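DNMT2 (Spodoptera frugiperda, PDB 4H0N) probably methylates cytosine 38 in the anticodon loop of tRNA(Asp), and also cytosine in DNA, with S-adenosyl-L-methionine as methyl donor. Local coordinates at residues L136-L148 with R161-F175. The protein carries 3 engineered substitutions. Sequence-based numbering, arbitrary orientation.
Sequences LKECNFIYQEFLL and RYYCTARRNNLTWPF
Strands 141-148 and 161-168 pair antiparallel, with I142, Q144, F146 and L148 in hydrogen-bonded pairs with R167, T165, Y163 and R161. Each pair is bonded in both directions. Just beyond the strands, N169 N bonds to N140 O at 3.1 Å. N140 ends the preceding helix as the C-prime residue of a Schellman motif.

Y162 OH donates to E145 OE2, which lies at the edge of the Y162 ring; the carboxylate plane stands 88° to it. The bond is modelled very short, so its length is doubtful. R129 salt-bridges the same oxygen. R168 NE makes a weak, nearly straight bond to C139 O, 3.4 Å.

R168 CG lies over the F141 face, and the bend at chi2 (-98°) turns the guanidinium so that its own face lies against the CE2/CZ rim. The two planes are 49° apart, with F141 CZ over the guanidinium centre. With alanine in place of F141, the guanidinium face of R168 would probably lose its aromatic partner, leaving mostly weak polar bonds to hold it.

Apolar contacts occupy both sheet faces. L136 CD1 meets A166 CB at 3.7 Å. On the other face, I142 CD1 reaches the edge of the W173 indole, at CE3 (3.6 Å), and Q144 CG packs on F175 CE2 (3.9 Å).

These strands close one edge of the class I methyltransferase sheet (order 3-2-1-4-5-7-6), with 161-168 inserted antiparallel between 114-119 and the outermost 141-148. Helix 127-138 packs on the Y143, E145 and C164 face, helix 321-332 on the F146, Y163 and T165 face.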
loop_
_atom_site.group_PDB
_atom_site.type_symbol
_atom_site.label_atom_id
_atom_site.label_comp_id
_atom_site.label_asym_id
_atom_site.label_seq_id
_atom_site.Cartn_x
_atom_site.Cartn_y
_atom_site.Cartn_z
ATOM N N LEU A 136 22.559 -7.344 1.795
ATOM C CA LEU A 136 22.664 -6.381 2.887
ATOM C C LEU A 136 23.864 -6.686 3.797
ATOM O O LEU A 136 24.689 -5.809 4.065
ATOM C CB LEU A 136 21.373 -6.338 3.710
ATOM C CG LEU A 136 20.100 -5.809 3.042
ATOM C CD1 LEU A 136 18.947 -5.792 4.039
ATOM C CD2 LEU A 136 20.317 -4.423 2.466
ATOM N N LYS A 137 23.952 -7.929 4.262
ATOM C CA LYS A 137 25.041 -8.351 5.135
ATOM C C LYS A 137 26.389 -8.102 4.477
ATOM O O LYS A 137 27.340 -7.685 5.132
ATOM C CB LYS A 137 24.919 -9.838 5.469
ATOM C CG LYS A 137 23.777 -10.214 6.389
ATOM C CD LYS A 137 23.658 -11.732 6.468
ATOM C CE LYS A 137 23.336 -12.205 7.876
ATOM N NZ LYS A 137 22.074 -11.610 8.398
ATOM N N GLU A 138 26.457 -8.371 3.176
ATOM C CA GLU A 138 27.678 -8.208 2.399
ATOM C C GLU A 138 28.120 -6.756 2.369
ATOM O O GLU A 138 29.317 -6.469 2.321
ATOM C CB GLU A 138 27.447 -8.689 0.965
ATOM C CG GLU A 138 28.321 -9.850 0.526
ATOM C CD GLU A 138 27.725 -10.609 -0.648
ATOM O OE1 GLU A 138 27.488 -9.991 -1.709
ATOM O OE2 GLU A 138 27.477 -11.822 -0.503
ATOM N N CYS A 139 27.150 -5.846 2.391
ATOM C CA CYS A 139 27.431 -4.418 2.268
ATOM C C CYS A 139 27.432 -3.720 3.624
ATOM O O CYS A 139 27.290 -2.498 3.705
ATOM C CB CYS A 139 26.425 -3.754 1.327
ATOM S SG CYS A 139 26.399 -4.461 -0.341
ATOM N N ASN A 140 27.594 -4.515 4.679
ATOM C CA ASN A 140 27.620 -4.026 6.061
ATOM C C ASN A 140 26.358 -3.256 6.498
ATOM O O ASN A 140 26.427 -2.247 7.207
ATOM C CB ASN A 140 28.904 -3.239 6.319
ATOM C CG ASN A 140 30.134 -3.941 5.752
ATOM O OD1 ASN A 140 30.592 -4.957 6.284
ATOM N ND2 ASN A 140 30.669 -3.405 4.660
ATOM N N PHE A 141 25.207 -3.764 6.067
ATOM C CA PHE A 141 23.919 -3.262 6.503
ATOM C C PHE A 141 23.416 -4.111 7.654
ATOM O O PHE A 141 23.635 -5.333 7.671
ATOM C CB PHE A 141 22.912 -3.297 5.350
ATOM C CG PHE A 141 22.913 -2.051 4.511
ATOM C CD1 PHE A 141 22.035 -1.022 4.794
ATOM C CD2 PHE A 141 23.793 -1.900 3.443
ATOM C CE1 PHE A 141 22.023 0.133 4.041
ATOM C CE2 PHE A 141 23.786 -0.739 2.678
ATOM C CZ PHE A 141 22.900 0.280 2.983
ATOM N N ILE A 142 22.770 -3.468 8.626
ATOM C CA ILE A 142 22.041 -4.195 9.659
ATOM C C ILE A 142 20.559 -3.937 9.431
ATOM O O ILE A 142 20.189 -2.914 8.852
ATOM C CB ILE A 142 22.428 -3.751 11.060
ATOM C CG1 ILE A 142 22.388 -2.224 11.186
ATOM C CG2 ILE A 142 23.816 -4.269 11.404
ATOM C CD1 ILE A 142 22.713 -1.742 12.588
ATOM N N TYR A 143 19.702 -4.852 9.871
ATOM C CA TYR A 143 18.301 -4.800 9.462
ATOM C C TYR A 143 17.317 -5.421 10.447
ATOM O O TYR A 143 17.688 -6.183 11.335
ATOM C CB TYR A 143 18.152 -5.510 8.121
ATOM C CG TYR A 143 18.525 -6.973 8.187
ATOM C CD1 TYR A 143 17.560 -7.944 8.402
ATOM C CD2 TYR A 143 19.849 -7.381 8.054
ATOM C CE1 TYR A 143 17.896 -9.281 8.472
ATOM C CE2 TYR A 143 20.195 -8.720 8.120
ATOM C CZ TYR A 143 19.213 -9.664 8.329
ATOM O OH TYR A 143 19.542 -10.995 8.399
ATOM N N GLN A 144 16.050 -5.083 10.261
ATOM C CA GLN A 144 14.964 -5.797 10.896
ATOM C C GLN A 144 13.848 -6.045 9.878
ATOM O O GLN A 144 13.454 -5.136 9.142
ATOM C CB GLN A 144 14.425 -5.006 12.080
ATOM C CG GLN A 144 13.286 -5.698 12.790
ATOM C CD GLN A 144 13.713 -7.000 13.436
ATOM O OE1 GLN A 144 14.346 -7.002 14.495
ATOM N NE2 GLN A 144 13.364 -8.119 12.809
ATOM N N GLU A 145 13.356 -7.281 9.824
ATOM C CA GLU A 145 12.197 -7.607 9.002
ATOM C C GLU A 145 10.914 -7.569 9.825
ATOM O O GLU A 145 10.897 -7.978 10.983
ATOM C CB GLU A 145 12.353 -8.990 8.378
ATOM C CG GLU A 145 13.539 -9.126 7.454
ATOM C CD GLU A 145 13.567 -10.463 6.746
ATOM O OE1 GLU A 145 13.549 -11.504 7.437
ATOM O OE2 GLU A 145 13.596 -10.473 5.497
ATOM N N PHE A 146 9.836 -7.081 9.220
ATOM C CA PHE A 146 8.544 -7.034 9.893
ATOM C C PHE A 146 7.462 -7.701 9.053
ATOM O O PHE A 146 7.586 -7.820 7.836
ATOM C CB PHE A 146 8.109 -5.591 10.145
ATOM C CG PHE A 146 9.064 -4.788 10.985
ATOM C CD1 PHE A 146 10.127 -4.121 10.402
ATOM C CD2 PHE A 146 8.868 -4.657 12.350
ATOM C CE1 PHE A 146 10.988 -3.364 11.168
ATOM C CE2 PHE A 146 9.724 -3.901 13.121
ATOM C CZ PHE A 146 10.781 -3.253 12.530
ATOM N N LEU A 147 6.400 -8.131 9.721
ATOM C CA LEU A 147 5.154 -8.491 9.060
ATOM C C LEU A 147 4.030 -7.766 9.794
ATOM O O LEU A 147 3.511 -8.246 10.806
ATOM C CB LEU A 147 4.929 -10.004 9.064
ATOM C CG LEU A 147 5.592 -10.811 7.944
ATOM C CD1 LEU A 147 5.385 -12.305 8.155
ATOM C CD2 LEU A 147 5.069 -10.389 6.571
ATOM N N LEU A 148 3.671 -6.595 9.280
ATOM C CA LEU A 148 2.745 -5.711 9.960
ATOM C C LEU A 148 1.429 -5.539 9.237
ATOM O O LEU A 148 1.357 -5.525 8.004
ATOM C CB LEU A 148 3.370 -4.340 10.151
ATOM C CG LEU A 148 4.616 -4.334 11.021
ATOM C CD1 LEU A 148 5.135 -2.920 11.147
ATOM C CD2 LEU A 148 4.303 -4.918 12.387
ATOM N N ARG A 161 1.615 -6.846 5.264
ATOM C CA ARG A 161 2.722 -6.577 4.358
ATOM C C ARG A 161 4.066 -6.907 5.006
ATOM O O ARG A 161 4.210 -6.890 6.232
ATOM C CB ARG A 161 2.721 -5.107 3.947
ATOM C CG ARG A 161 1.534 -4.688 3.114
ATOM C CD ARG A 161 1.513 -5.464 1.822
ATOM N NE ARG A 161 0.761 -4.781 0.774
ATOM C CZ ARG A 161 -0.528 -4.987 0.521
ATOM N NH1 ARG A 161 -1.221 -5.854 1.247
ATOM N NH2 ARG A 161 -1.126 -4.324 -0.461
ATOM N N TYR A 162 5.049 -7.203 4.164
ATOM C CA TYR A 162 6.417 -7.413 4.604
ATOM C C TYR A 162 7.136 -6.077 4.637
ATOM O O TYR A 162 6.944 -5.242 3.753
ATOM C CB TYR A 162 7.134 -8.358 3.638
ATOM C CG TYR A 162 8.633 -8.415 3.816
ATOM C CD1 TYR A 162 9.218 -9.355 4.655
ATOM C CD2 TYR A 162 9.468 -7.531 3.138
ATOM C CE1 TYR A 162 10.594 -9.412 4.813
ATOM C CE2 TYR A 162 10.835 -7.577 3.294
ATOM C CZ TYR A 162 11.395 -8.520 4.127
ATOM O OH TYR A 162 12.761 -8.559 4.275
ATOM N N TYR A 163 7.977 -5.881 5.648
ATOM C CA TYR A 163 8.817 -4.689 5.714
ATOM C C TYR A 163 10.236 -5.024 6.125
ATOM O O TYR A 163 10.471 -5.940 6.912
ATOM C CB TYR A 163 8.254 -3.667 6.694
ATOM C CG TYR A 163 6.900 -3.136 6.311
ATOM C CD1 TYR A 163 6.777 -2.049 5.454
ATOM C CD2 TYR A 163 5.738 -3.719 6.808
ATOM C CE1 TYR A 163 5.535 -1.554 5.109
ATOM C CE2 TYR A 163 4.492 -3.234 6.461
ATOM C CZ TYR A 163 4.398 -2.150 5.615
ATOM O OH TYR A 163 3.164 -1.659 5.268
ATOM N N CYS A 164 11.180 -4.263 5.588
ATOM C CA CYS A 164 12.565 -4.374 5.997
ATOM C C CYS A 164 13.151 -2.985 6.216
ATOM O O CYS A 164 13.172 -2.159 5.302
ATOM C CB CYS A 164 13.370 -5.131 4.941
ATOM S SG CYS A 164 15.112 -5.332 5.372
ATOM N N THR A 165 13.597 -2.718 7.437
ATOM C CA THR A 165 14.327 -1.488 7.723
ATOM C C THR A 165 15.815 -1.812 7.775
ATOM O O THR A 165 16.292 -2.412 8.735
ATOM C CB THR A 165 13.868 -0.833 9.040
ATOM O OG1 THR A 165 13.780 -1.826 10.067
ATOM C CG2 THR A 165 12.505 -0.183 8.864
ATOM N N ALA A 166 16.538 -1.439 6.723
ATOM C CA ALA A 166 17.957 -1.756 6.605
ATOM C C ALA A 166 18.789 -0.504 6.810
ATOM O O ALA A 166 18.404 0.587 6.392
ATOM C CB ALA A 166 18.254 -2.382 5.259
ATOM N N ARG A 167 19.942 -0.674 7.441
ATOM C CA ARG A 167 20.699 0.449 7.957
ATOM C C ARG A 167 22.195 0.113 8.000
ATOM O O ARG A 167 22.572 -1.037 8.243
ATOM C CB ARG A 167 20.190 0.741 9.361
ATOM C CG ARG A 167 20.521 2.092 9.897
ATOM C CD ARG A 167 20.100 2.155 11.345
ATOM N NE ARG A 167 21.050 2.917 12.148
ATOM C CZ ARG A 167 20.780 4.088 12.705
ATOM N NH1 ARG A 167 19.577 4.632 12.561
ATOM N NH2 ARG A 167 21.710 4.709 13.415
ATOM N N ARG A 168 23.043 1.112 7.755
ATOM C CA ARG A 168 24.493 0.925 7.843
ATOM C C ARG A 168 24.917 0.716 9.289
ATOM O O ARG A 168 24.459 1.427 10.186
ATOM C CB ARG A 168 25.236 2.114 7.231
ATOM C CG ARG A 168 25.380 2.033 5.720
ATOM C CD ARG A 168 26.742 1.487 5.311
ATOM N NE ARG A 168 26.700 0.805 4.017
ATOM C CZ ARG A 168 26.553 1.416 2.842
ATOM N NH1 ARG A 168 26.420 2.734 2.784
ATOM N NH2 ARG A 168 26.531 0.706 1.721
ATOM N N ASN A 169 25.795 -0.257 9.520
ATOM C CA ASN A 169 26.112 -0.660 10.888
ATOM C C ASN A 169 27.052 0.263 11.634
ATOM O O ASN A 169 27.286 0.068 12.822
ATOM C CB ASN A 169 26.611 -2.110 10.962
ATOM C CG ASN A 169 27.844 -2.367 10.110
ATOM O OD1 ASN A 169 28.588 -1.449 9.760
ATOM N ND2 ASN A 169 28.070 -3.633 9.780
ATOM N N ASN A 170 27.583 1.268 10.951
ATOM C CA ASN A 170 28.497 2.209 11.593
ATOM C C ASN A 170 27.779 3.441 12.136
ATOM O O ASN A 170 28.404 4.376 12.637
ATOM C CB ASN A 170 29.623 2.607 10.642
ATOM C CG ASN A 170 29.112 3.044 9.286
ATOM O OD1 ASN A 170 27.934 2.878 8.971
ATOM N ND2 ASN A 170 30.001 3.593 8.468
ATOM N N LEU A 171 26.458 3.430 12.027
ATOM C CA LEU A 171 25.629 4.460 12.622
ATOM C C LEU A 171 24.959 3.821 13.828
ATOM O O LEU A 171 24.371 2.745 13.716
ATOM C CB LEU A 171 24.583 4.935 11.614
ATOM C CG LEU A 171 25.073 5.035 10.165
ATOM C CD1 LEU A 171 23.923 5.311 9.206
ATOM C CD2 LEU A 171 26.155 6.098 10.032
ATOM N N THR A 172 25.065 4.469 14.980
ATOM C CA THR A 172 24.557 3.904 16.225
ATOM C C THR A 172 23.055 3.728 16.201
ATOM O O THR A 172 22.313 4.713 16.184
ATOM C CB THR A 172 24.886 4.800 17.412
ATOM O OG1 THR A 172 24.557 6.159 17.082
ATOM C CG2 THR A 172 26.361 4.691 17.758
ATOM N N TRP A 173 22.619 2.470 16.219
ATOM C CA TRP A 173 21.201 2.133 16.186
ATOM C C TRP A 173 20.724 1.546 17.512
ATOM O O TRP A 173 20.987 0.379 17.808
ATOM C CB TRP A 173 20.923 1.141 15.064
ATOM C CG TRP A 173 19.491 1.133 14.611
ATOM C CD1 TRP A 173 18.552 2.102 14.836
ATOM C CD2 TRP A 173 18.834 0.108 13.850
ATOM N NE1 TRP A 173 17.355 1.739 14.262
ATOM C CE2 TRP A 173 17.505 0.524 13.651
ATOM C CE3 TRP A 173 19.247 -1.121 13.323
ATOM C CZ2 TRP A 173 16.584 -0.246 12.947
ATOM C CZ3 TRP A 173 18.332 -1.882 12.620
ATOM C CH2 TRP A 173 17.016 -1.443 12.440
ATOM N N PRO A 174 20.008 2.355 18.306
ATOM C CA PRO A 174 19.484 1.981 19.623
ATOM C C PRO A 174 18.493 0.826 19.550
ATOM O O PRO A 174 18.298 0.124 20.537
ATOM C CB PRO A 174 18.756 3.247 20.084
ATOM C CG PRO A 174 19.354 4.350 19.279
ATOM C CD PRO A 174 19.674 3.745 17.958
ATOM N N PHE A 175 17.878 0.631 18.390
ATOM C CA PHE A 175 16.845 -0.389 18.240
ATOM C C PHE A 175 17.353 -1.807 18.487
ATOM O O PHE A 175 18.299 -2.248 17.844
ATOM C CB PHE A 175 16.207 -0.314 16.853
ATOM C CG PHE A 175 15.066 -1.265 16.675
ATOM C CD1 PHE A 175 13.857 -1.031 17.302
ATOM C CD2 PHE A 175 15.206 -2.404 15.903
ATOM C CE1 PHE A 175 12.806 -1.905 17.153
ATOM C CE2 PHE A 175 14.154 -3.285 15.753
ATOM C CZ PHE A 175 12.953 -3.034 16.376
#